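Local coordinates for protein cyclopropane mycolic acid synthase MmaA2 (Mycobacterium tuberculosis, PDB 1TPY) that converts a double bond of mycolic acids to a cis cyclopropane ring, using a methylene group from S-adenosyl-L-methionine, at residues A[16-21]-A[252-257]; A[77-82]-A[105-110]. All blocks are in the same frame, centred on the assembly; numbering follows the deposited sequence.

In the fold
Interactions 1 and 2 lie in the same S-adenosylmethionine-dependent methyltransferase fold, and residues 77-82 and 105-110 fall inside the chain loop that interaction 1 closes. Their centres are 24 Å apart and they do not touch. Interaction 1 is a surface contact between the N-terminal segment and the turn joining helices 247-253 and 256-275. It has no hydrogen bond across it, only van der Waals contacts. Interaction 2 is partly buried and packs helix 77-86 against helix 97-108. It mixes methionine, phenylalanine and arginine contacts with one weak hydrogen bond. Helix 97-108 relates the two, since Asp-17 of the first bonds at its start and Asp-20 packs on it.

Interaction 1. Residues A[16-21]-A[252-257]; sequences YDLSDD and AIQSEE. With SAH (S-adenosyl-L-homocysteine), chain C; 16A (cetyl-trimethyl-ammonium), chain D.
The N-terminal segment, whose Tyr-16 lies in the S-adenosyl-L-homocysteine and cetyl-trimethyl-ammonium pockets, rests here on the turn between helix 247-253 and helix 256-275, with Leu-18 against Gln-254. The Leu-18 methyl CD1 is 3.2 Å from Gln-254 NE2, a close contact and not a hydrogen bond. Leu-18 CG lies anti to the backbone N (chi1 -180°), and this turns the branch to the amide. Gln-254 is bent at chi2 (-71°), which brings the amide across the Leu-18 branch. Gln-254 OE1 lies 4.2 Å from Ser-19 CB. Ile-253 uses two branches. Ile-253 CG2 meets Ser-19 OG at 3.8 Å, and its CD1 meets Asp-21 at the backbone O and at CB.

Both segments carry an N-cap serine. Ser-19 OG accepts from Phe-22 N at the start of helix 20-24, and Ser-255 OG accepts from Val-258 N in helix 256-275. The OG that Ile-253 touches is therefore already engaged.

The other end of residues 16-21 faces the ligands. Asp-17 bonds to the backbone N of Lys-97 and Asn-98 and to Ser-96 OG, which ties the segment to the S-adenosyl-L-methionine-binding residues at the start of helix 97-108. The Tyr-16 hydroxyl is hydrogen-bonded to His-141 NE2. S-adenosyl-L-homocysteine lies over one face of the Tyr-16 ring, with C3' 4.2 Å above the plane and SD 3.3 Å from CE2. Cetyl-trimethyl-ammonium comes to the ring edge instead, its C17 in the ring plane and 3.2 Å from Tyr-16 OH.

Interaction 2. Residues A[77-82]-A[105-110]; sequences ATMRRA and KSFDEM
Arg-80 CG stands beside its backbone N (chi1 -67°), and a bend at chi3 (-62°) turns the guanidinium toward Ser-106 on the facing helix. Arg-80 NH1 gives Ser-106 OG a weak, bent hydrogen bond of 3.1 Å. The polar ends have other partners too: NH1 also bonds to Trp-75 O, and Ser-106 OG to Val-103 O within its own helix.

The contact packs helix 77-86 against helix 97-108 and the turn after it. Both helices belong to the Rossmann-like methyltransferase domain. The Arg-80 stem does the apolar work. Arg-80 CG meets Phe-107 CE2 at 3.9 Å and Met-110 SD at 3.8 Å. The guanidinium and ring planes are 70° apart.

Deeper in, Met-79 and Phe-107 form a Met-aromatic contact and cross at about a right angle. Met-79 SD lies in the plane of the Phe-107 ring at the edge, 5.3 Å from the centroid, and Met-79 CE reaches Phe-107 CZ at 3.6 Å. Val-90 of strand 89-94 touches both side chains from the sheet. Met-79 also packs on Cys-73 of the cofactor-binding loop.

The chemistry is thus graded. Met-79 and Phe-107 meet by apolar contact in the buried part. The Arg-80 charge is taken up mainly by Trp-75 O, probably with only a small share from the weak bond to Ser-106 OG.

Interaction 1. Residues A[16-21]-A[252-257]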
ATOM      1  N   TYR A  16       5.952  -7.274  -7.442  1.00 23.46           N
ATOM      2  CA  TYR A  16       7.041  -6.659  -6.686  1.00 23.87           C
ATOM      3  C   TYR A  16       8.434  -7.250  -6.807  1.00 25.07           C
ATOM      4  O   TYR A  16       9.408  -6.612  -6.406  1.00 27.23           O
ATOM      5  CB  TYR A  16       6.659  -6.556  -5.206  1.00 24.24           C
ATOM      6  CG  TYR A  16       5.322  -5.894  -5.014  1.00 23.45           C
ATOM      7  CD1 TYR A  16       4.157  -6.653  -4.914  1.00 24.27           C
ATOM      8  CD2 TYR A  16       5.204  -4.506  -5.040  1.00 24.00           C
ATOM      9  CE1 TYR A  16       2.909  -6.048  -4.851  1.00 24.04           C
ATOM     10  CE2 TYR A  16       3.960  -3.891  -4.980  1.00 22.76           C
ATOM     11  CZ  TYR A  16       2.821  -4.664  -4.888  1.00 22.91           C
ATOM     12  OH  TYR A  16       1.595  -4.057  -4.850  1.00 21.11           O
ATOM     13  N   ASP A  17       8.552  -8.456  -7.347  1.00 27.05           N
ATOM     14  CA  ASP A  17       9.874  -9.048  -7.499  1.00 28.61           C
ATOM     15  C   ASP A  17      10.384  -8.917  -8.931  1.00 30.28           C
ATOM     16  O   ASP A  17      11.400  -9.509  -9.293  1.00 31.80           O
ATOM     17  CB  ASP A  17       9.858 -10.514  -7.056  1.00 28.60           C
ATOM     18  CG  ASP A  17       9.912 -10.662  -5.541  1.00 28.52           C
ATOM     19  OD1 ASP A  17       9.717 -11.783  -5.036  1.00 26.96           O
ATOM     20  OD2 ASP A  17      10.162  -9.651  -4.852  1.00 28.98           O
ATOM     21  N   LEU A  18       9.683  -8.124  -9.737  1.00 30.19           N
ATOM     22  CA  LEU A  18      10.076  -7.900 -11.126  1.00 30.89           C
ATOM     23  C   LEU A  18      11.544  -7.474 -11.205  1.00 29.91           C
ATOM     24  O   LEU A  18      12.339  -8.074 -11.927  1.00 31.22           O
ATOM     25  CB  LEU A  18       9.204  -6.805 -11.752  1.00 31.11           C
ATOM     26  CG  LEU A  18       9.526  -6.497 -13.216  1.00 33.06           C
ATOM     27  CD1 LEU A  18       9.234  -7.737 -14.061  1.00 32.81           C
ATOM     28  CD2 LEU A  18       8.701  -5.318 -13.700  1.00 31.87           C
ATOM     29  N   SER A  19      11.888  -6.434 -10.455  1.00 29.14           N
ATOM     30  CA  SER A  19      13.247  -5.908 -10.421  1.00 28.82           C
ATOM     31  C   SER A  19      13.285  -4.583  -9.678  1.00 27.59           C
ATOM     32  O   SER A  19      12.581  -3.645 -10.040  1.00 27.28           O
ATOM     33  CB  SER A  19      13.780  -5.690 -11.839  1.00 28.45           C
ATOM     34  OG  SER A  19      14.952  -4.890 -11.819  1.00 28.65           O
ATOM     35  N   ASP A  20      14.111  -4.508  -8.642  1.00 27.22           N
ATOM     36  CA  ASP A  20      14.239  -3.281  -7.867  1.00 27.57           C
ATOM     37  C   ASP A  20      14.772  -2.161  -8.743  1.00 29.25           C
ATOM     38  O   ASP A  20      14.391  -0.999  -8.595  1.00 29.01           O
ATOM     39  CB  ASP A  20      15.172  -3.507  -6.680  1.00 25.45           C
ATOM     40  CG  ASP A  20      14.463  -4.141  -5.509  1.00 27.16           C
ATOM     41  OD1 ASP A  20      13.324  -4.625  -5.699  1.00 27.21           O
ATOM     42  OD2 ASP A  20      15.041  -4.162  -4.404  1.00 28.00           O
ATOM     43  N   ASP A  21      15.665  -2.518  -9.657  1.00 30.26           N
ATOM     44  CA  ASP A  21      16.240  -1.544 -10.569  1.00 31.64           C
ATOM     45  C   ASP A  21      15.144  -0.931 -11.435  1.00 30.01           C
ATOM     46  O   ASP A  21      15.162   0.263 -11.716  1.00 31.65           O
ATOM     47  CB  ASP A  21      17.291  -2.220 -11.453  1.00 34.07           C
ATOM     48  CG  ASP A  21      18.577  -2.510 -10.707  1.00 36.23           C
ATOM     49  OD1 ASP A  21      19.326  -3.408 -11.140  1.00 40.02           O
ATOM     50  OD2 ASP A  21      18.847  -1.831  -9.692  1.00 38.34           O
ATOM     51  N   ALA A 252      16.230  -1.506 -21.390  1.00 37.98           N
ATOM     52  CA  ALA A 252      17.492  -2.204 -21.152  1.00 39.44           C
ATOM     53  C   ALA A 252      17.378  -3.181 -19.987  1.00 39.98           C
ATOM     54  O   ALA A 252      17.770  -4.344 -20.102  1.00 41.50           O
ATOM     55  CB  ALA A 252      18.606  -1.195 -20.876  1.00 38.01           C
ATOM     56  N   ILE A 253      16.848  -2.696 -18.867  1.00 39.86           N
ATOM     57  CA  ILE A 253      16.684  -3.509 -17.665  1.00 40.08           C
ATOM     58  C   ILE A 253      15.681  -4.637 -17.864  1.00 39.99           C
ATOM     59  O   ILE A 253      15.861  -5.740 -17.346  1.00 39.19           O
ATOM     60  CB  ILE A 253      16.210  -2.650 -16.474  1.00 39.91           C
ATOM     61  CG1 ILE A 253      17.294  -1.638 -16.106  1.00 41.15           C
ATOM     62  CG2 ILE A 253      15.878  -3.542 -15.282  1.00 42.24           C
ATOM     63  CD1 ILE A 253      16.900  -0.711 -14.983  1.00 41.26           C
ATOM     64  N   GLN A 254      14.618  -4.347 -18.606  1.00 39.61           N
ATOM     65  CA  GLN A 254      13.576  -5.326 -18.874  1.00 38.83           C
ATOM     66  C   GLN A 254      13.344  -5.492 -20.372  1.00 38.91           C
ATOM     67  O   GLN A 254      14.046  -6.255 -21.034  1.00 39.23           O
ATOM     68  CB  GLN A 254      12.277  -4.903 -18.190  1.00 39.31           C
ATOM     69  CG  GLN A 254      12.263  -5.104 -16.684  1.00 40.25           C
ATOM     70  CD  GLN A 254      12.206  -6.571 -16.291  1.00 41.43           C
ATOM     71  OE1 GLN A 254      13.148  -7.110 -15.708  1.00 41.50           O
ATOM     72  NE2 GLN A 254      11.097  -7.226 -16.614  1.00 40.78           N
ATOM     73  N   SER A 255      12.357  -4.776 -20.905  1.00 38.36           N
ATOM     74  CA  SER A 255      12.035  -4.861 -22.325  1.00 37.33           C
ATOM     75  C   SER A 255      11.020  -3.790 -22.700  1.00 37.46           C
ATOM     76  O   SER A 255      10.405  -3.175 -21.827  1.00 35.95           O
ATOM     77  CB  SER A 255      11.447  -6.233 -22.649  1.00 37.32           C
ATOM     78  OG  SER A 255      10.190  -6.410 -22.014  1.00 37.38           O
ATOM     79  N   GLU A 256      10.842  -3.573 -23.999  1.00 36.71           N
ATOM     80  CA  GLU A 256       9.884  -2.580 -24.453  1.00 37.42           C
ATOM     81  C   GLU A 256       8.487  -3.028 -24.047  1.00 36.39           C
ATOM     82  O   GLU A 256       7.625  -2.203 -23.730  1.00 35.87           O
ATOM     83  CB  GLU A 256       9.964  -2.403 -25.970  1.00 39.65           C
ATOM     84  CG  GLU A 256       9.037  -1.318 -26.502  1.00 44.97           C
ATOM     85  CD  GLU A 256       9.563  -0.660 -27.767  1.00 49.28           C
ATOM     86  OE1 GLU A 256       8.898   0.272 -28.275  1.00 51.58           O
ATOM     87  OE2 GLU A 256      10.641  -1.069 -28.251  1.00 51.07           O
ATOM     88  N   GLU A 257       8.273  -4.340 -24.050  1.00 34.94           N
ATOM     89  CA  GLU A 257       6.984  -4.909 -23.677  1.00 35.45           C
ATOM     90  C   GLU A 257       6.636  -4.553 -22.239  1.00 34.35           C
ATOM     91  O   GLU A 257       5.518  -4.126 -21.949  1.00 35.69           O
ATOM     92  CB  GLU A 257       7.004  -6.432 -23.834  1.00 38.07           C
ATOM     93  CG  GLU A 257       5.693  -7.106 -23.455  1.00 42.27           C
ATOM     94  CD  GLU A 257       5.689  -8.593 -23.753  1.00 43.65           C
ATOM     95  OE1 GLU A 257       5.888  -8.965 -24.928  1.00 45.61           O
ATOM     96  OE2 GLU A 257       5.483  -9.391 -22.814  1.00 46.72           O
TER
HETATM   97  N   SAH C1900       3.362  -0.382   2.184  1.00 15.42           N
HETATM   98  CA  SAH C1900       4.370  -0.108   1.159  1.00 19.65           C
HETATM   99  CB  SAH C1900       4.299  -1.130  -0.005  1.00 17.13           C
HETATM  100  CG  SAH C1900       2.971  -1.281  -0.747  1.00 18.06           C
HETATM  101  SD  SAH C1900       3.038  -2.497  -2.091  1.00 24.06           S
HETATM  102  C   SAH C1900       4.216   1.311   0.610  1.00 19.58           C
HETATM  103  O   SAH C1900       3.211   1.964   0.943  1.00 20.69           O
HETATM  104  OXT SAH C1900       5.093   1.750  -0.159  1.00 23.01           O
HETATM  105  C5' SAH C1900       2.030  -3.852  -1.433  1.00 22.87           C
HETATM  106  C4' SAH C1900       2.756  -4.554  -0.276  1.00 23.44           C
HETATM  107  O4' SAH C1900       1.880  -5.397   0.511  1.00 25.51           O
HETATM  108  C3' SAH C1900       3.906  -5.449  -0.733  1.00 24.00           C
HETATM  109  O3' SAH C1900       5.026  -5.259   0.150  1.00 22.97           O
HETATM  110  C2' SAH C1900       3.338  -6.835  -0.624  1.00 24.91           C
HETATM  111  O2' SAH C1900       4.374  -7.826  -0.507  1.00 21.62           O
HETATM  112  C1' SAH C1900       2.480  -6.699   0.591  1.00 24.29           C
HETATM  113  N9  SAH C1900       1.420  -7.779   0.753  1.00 24.45           N
HETATM  114  C8  SAH C1900       0.443  -8.216  -0.084  1.00 22.76           C
HETATM  115  N7  SAH C1900      -0.317  -9.166   0.358  1.00 24.00           N
HETATM  116  C5  SAH C1900       0.207  -9.391   1.635  1.00 23.44           C
HETATM  117  C6  SAH C1900      -0.127 -10.285   2.689  1.00 22.51           C
HETATM  118  N6  SAH C1900      -1.125 -11.160   2.600  1.00 23.08           N
HETATM  119  N1  SAH C1900       0.621 -10.233   3.842  1.00 24.24           N
HETATM  120  C2  SAH C1900       1.639  -9.347   3.941  1.00 24.75           C
HETATM  121  N3  SAH C1900       2.047  -8.460   3.020  1.00 23.42           N
HETATM  122  C4  SAH C1900       1.274  -8.540   1.879  1.00 23.47           C
HETATM  123  C1  16A D1901      -1.288   2.533  -8.398  1.00 28.91           C
HETATM  124  C2  16A D1901      -2.196   1.307  -8.473  1.00 29.99           C
HETATM  125  C3  16A D1901      -3.639   1.728  -8.795  1.00 30.46           C
HETATM  126  C4  16A D1901      -4.643   0.590  -8.918  1.00 29.63           C
HETATM  127  C5  16A D1901      -6.029   1.171  -9.242  1.00 28.27           C
HETATM  128  C6  16A D1901      -7.160   0.143  -9.397  1.00 27.62           C
HETATM  129  C7  16A D1901      -7.084  -0.879 -10.559  1.00 26.89           C
HETATM  130  C8  16A D1901      -7.928  -2.172 -10.446  1.00 27.69           C
HETATM  131  C9  16A D1901      -7.806  -2.986  -9.135  1.00 27.18           C
HETATM  132  C10 16A D1901      -6.419  -3.598  -8.828  1.00 26.67           C
HETATM  133  C11 16A D1901      -6.160  -3.994  -7.352  1.00 28.97           C
HETATM  134  C12 16A D1901      -4.683  -4.181  -6.973  1.00 31.66           C
HETATM  135  C13 16A D1901      -4.123  -2.968  -6.221  1.00 33.07           C
HETATM  136  C14 16A D1901      -2.632  -3.127  -5.936  1.00 35.34           C
HETATM  137  C15 16A D1901      -2.118  -1.766  -5.435  1.00 36.54           C
HETATM  138  C16 16A D1901      -0.586  -1.859  -5.288  1.00 37.00           C
HETATM  139  N1  16A D1901       0.366  -0.745  -4.861  1.00 37.05           N
HETATM  140  C17 16A D1901       1.707  -0.813  -4.799  1.00 37.68           C
HETATM  141  C18 16A D1901       0.121   0.509  -5.672  1.00 36.84           C
HETATM  142  C19 16A D1901       0.031  -0.348  -3.441  1.00 36.17           C

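Interaction 2. Residues A[77-82]-A[105-110]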
ATOM      1  N   ALA A  77      10.470   2.177   3.712  1.00 21.85           N
ATOM      2  CA  ALA A  77      10.552   3.599   4.068  1.00 22.40           C
ATOM      3  C   ALA A  77       9.658   3.957   5.254  1.00 21.22           C
ATOM      4  O   ALA A  77      10.055   4.718   6.135  1.00 22.72           O
ATOM      5  CB  ALA A  77      10.200   4.477   2.865  1.00 19.02           C
ATOM      6  N   THR A  78       8.450   3.409   5.279  1.00 21.85           N
ATOM      7  CA  THR A  78       7.536   3.704   6.371  1.00 20.86           C
ATOM      8  C   THR A  78       8.122   3.296   7.719  1.00 20.99           C
ATOM      9  O   THR A  78       8.117   4.085   8.663  1.00 21.77           O
ATOM     10  CB  THR A  78       6.173   3.014   6.159  1.00 20.67           C
ATOM     11  OG1 THR A  78       5.579   3.509   4.953  1.00 19.51           O
ATOM     12  CG2 THR A  78       5.229   3.311   7.336  1.00 20.16           C
ATOM     13  N   MET A  79       8.634   2.071   7.818  1.00 20.70           N
ATOM     14  CA  MET A  79       9.221   1.620   9.076  1.00 21.14           C
ATOM     15  C   MET A  79      10.430   2.453   9.463  1.00 21.78           C
ATOM     16  O   MET A  79      10.542   2.889  10.603  1.00 24.74           O
ATOM     17  CB  MET A  79       9.620   0.143   9.001  1.00 21.86           C
ATOM     18  CG  MET A  79       8.436  -0.803   8.964  1.00 20.59           C
ATOM     19  SD  MET A  79       8.931  -2.517   9.025  1.00 22.63           S
ATOM     20  CE  MET A  79       9.777  -2.675   7.413  1.00 20.35           C
ATOM     21  N   ARG A  80      11.336   2.675   8.518  1.00 22.45           N
ATOM     22  CA  ARG A  80      12.519   3.470   8.807  1.00 21.79           C
ATOM     23  C   ARG A  80      12.122   4.858   9.297  1.00 22.67           C
ATOM     24  O   ARG A  80      12.756   5.406  10.200  1.00 23.44           O
ATOM     25  CB  ARG A  80      13.408   3.582   7.568  1.00 22.28           C
ATOM     26  CG  ARG A  80      14.044   2.257   7.144  1.00 22.70           C
ATOM     27  CD  ARG A  80      15.198   2.492   6.170  1.00 23.67           C
ATOM     28  NE  ARG A  80      14.769   3.143   4.930  1.00 23.13           N
ATOM     29  CZ  ARG A  80      14.219   2.515   3.895  1.00 20.88           C
ATOM     30  NH1 ARG A  80      14.028   1.201   3.926  1.00 20.06           N
ATOM     31  NH2 ARG A  80      13.849   3.209   2.827  1.00 20.65           N
ATOM     32  N   ARG A  81      11.071   5.423   8.708  1.00 23.67           N
ATOM     33  CA  ARG A  81      10.597   6.751   9.109  1.00 23.66           C
ATOM     34  C   ARG A  81       9.958   6.697  10.495  1.00 23.97           C
ATOM     35  O   ARG A  81      10.065   7.639  11.282  1.00 24.06           O
ATOM     36  CB  ARG A  81       9.568   7.275   8.103  1.00 23.42           C
ATOM     37  CG  ARG A  81       8.934   8.619   8.475  1.00 23.43           C
ATOM     38  CD  ARG A  81       9.931   9.778   8.399  1.00 23.86           C
ATOM     39  NE  ARG A  81       9.261  11.071   8.548  1.00 22.56           N
ATOM     40  CZ  ARG A  81       9.884  12.244   8.605  1.00 24.13           C
ATOM     41  NH1 ARG A  81      11.208  12.305   8.525  1.00 21.91           N
ATOM     42  NH2 ARG A  81       9.179  13.364   8.741  1.00 23.63           N
ATOM     43  N   ALA A  82       9.294   5.587  10.794  1.00 22.33           N
ATOM     44  CA  ALA A  82       8.642   5.428  12.089  1.00 22.59           C
ATOM     45  C   ALA A  82       9.687   5.400  13.211  1.00 24.44           C
ATOM     46  O   ALA A  82       9.456   5.915  14.307  1.00 23.67           O
ATOM     47  CB  ALA A  82       7.813   4.149  12.098  1.00 20.25           C
ATOM     48  N   LYS A 105      18.720  -5.149   4.327  1.00 26.10           N
ATOM     49  CA  LYS A 105      19.932  -4.406   4.029  1.00 28.94           C
ATOM     50  C   LYS A 105      19.848  -2.973   4.575  1.00 29.49           C
ATOM     51  O   LYS A 105      20.753  -2.517   5.280  1.00 29.26           O
ATOM     52  CB  LYS A 105      20.146  -4.415   2.511  1.00 30.63           C
ATOM     53  CG  LYS A 105      21.285  -3.574   1.983  1.00 34.35           C
ATOM     54  CD  LYS A 105      21.350  -3.697   0.458  1.00 37.11           C
ATOM     55  CE  LYS A 105      22.149  -2.563  -0.187  1.00 38.64           C
ATOM     56  NZ  LYS A 105      23.546  -2.490   0.318  1.00 40.55           N
ATOM     57  N   SER A 106      18.755  -2.275   4.270  1.00 28.53           N
ATOM     58  CA  SER A 106      18.582  -0.898   4.744  1.00 29.54           C
ATOM     59  C   SER A 106      18.575  -0.836   6.278  1.00 28.91           C
ATOM     60  O   SER A 106      19.045   0.134   6.875  1.00 29.54           O
ATOM     61  CB  SER A 106      17.277  -0.300   4.210  1.00 28.49           C
ATOM     62  OG  SER A 106      16.171  -0.695   5.009  1.00 32.21           O
ATOM     63  N   PHE A 107      18.030  -1.868   6.909  1.00 27.65           N
ATOM     64  CA  PHE A 107      17.987  -1.916   8.366  1.00 29.38           C
ATOM     65  C   PHE A 107      19.399  -2.030   8.928  1.00 30.17           C
ATOM     66  O   PHE A 107      19.752  -1.352   9.892  1.00 30.45           O
ATOM     67  CB  PHE A 107      17.128  -3.101   8.829  1.00 28.71           C
ATOM     68  CG  PHE A 107      15.654  -2.792   8.908  1.00 26.43           C
ATOM     69  CD1 PHE A 107      14.716  -3.817   8.973  1.00 27.41           C
ATOM     70  CD2 PHE A 107      15.203  -1.472   8.936  1.00 24.63           C
ATOM     71  CE1 PHE A 107      13.348  -3.534   9.066  1.00 25.13           C
ATOM     72  CE2 PHE A 107      13.842  -1.180   9.029  1.00 25.38           C
ATOM     73  CZ  PHE A 107      12.913  -2.214   9.094  1.00 26.05           C
ATOM     74  N   ASP A 108      20.205  -2.882   8.305  1.00 31.38           N
ATOM     75  CA  ASP A 108      21.585  -3.093   8.720  1.00 34.10           C
ATOM     76  C   ASP A 108      22.402  -1.810   8.643  1.00 36.09           C
ATOM     77  O   ASP A 108      23.246  -1.543   9.502  1.00 36.98           O
ATOM     78  CB  ASP A 108      22.227  -4.165   7.836  1.00 33.61           C
ATOM     79  CG  ASP A 108      21.657  -5.549   8.093  1.00 34.67           C
ATOM     80  OD1 ASP A 108      21.853  -6.442   7.239  1.00 36.04           O
ATOM     81  OD2 ASP A 108      21.024  -5.745   9.152  1.00 33.25           O
ATOM     82  N   GLU A 109      22.142  -1.016   7.611  1.00 37.59           N
ATOM     83  CA  GLU A 109      22.853   0.237   7.399  1.00 39.27           C
ATOM     84  C   GLU A 109      22.390   1.356   8.326  1.00 39.40           C
ATOM     85  O   GLU A 109      22.952   2.449   8.307  1.00 39.78           O
ATOM     86  CB  GLU A 109      22.698   0.687   5.943  1.00 41.45           C
ATOM     87  CG  GLU A 109      23.446  -0.173   4.935  1.00 44.71           C
ATOM     88  CD  GLU A 109      23.261   0.315   3.502  1.00 48.19           C
ATOM     89  OE1 GLU A 109      22.151   0.146   2.952  1.00 49.37           O
ATOM     90  OE2 GLU A 109      24.225   0.874   2.930  1.00 50.28           O
ATOM     91  N   MET A 110      21.364   1.090   9.128  1.00 39.70           N
ATOM     92  CA  MET A 110      20.851   2.089  10.061  1.00 39.37           C
ATOM     93  C   MET A 110      21.606   2.042  11.373  1.00 40.87           C
ATOM     94  O   MET A 110      21.935   0.969  11.871  1.00 40.27           O
ATOM     95  CB  MET A 110      19.373   1.850  10.357  1.00 38.45           C
ATOM     96  CG  MET A 110      18.427   2.223   9.247  1.00 35.91           C
ATOM     97  SD  MET A 110      16.728   2.085   9.829  1.00 33.13           S
ATOM     98  CE  MET A 110      16.475   3.743  10.507  1.00 30.41           C
TER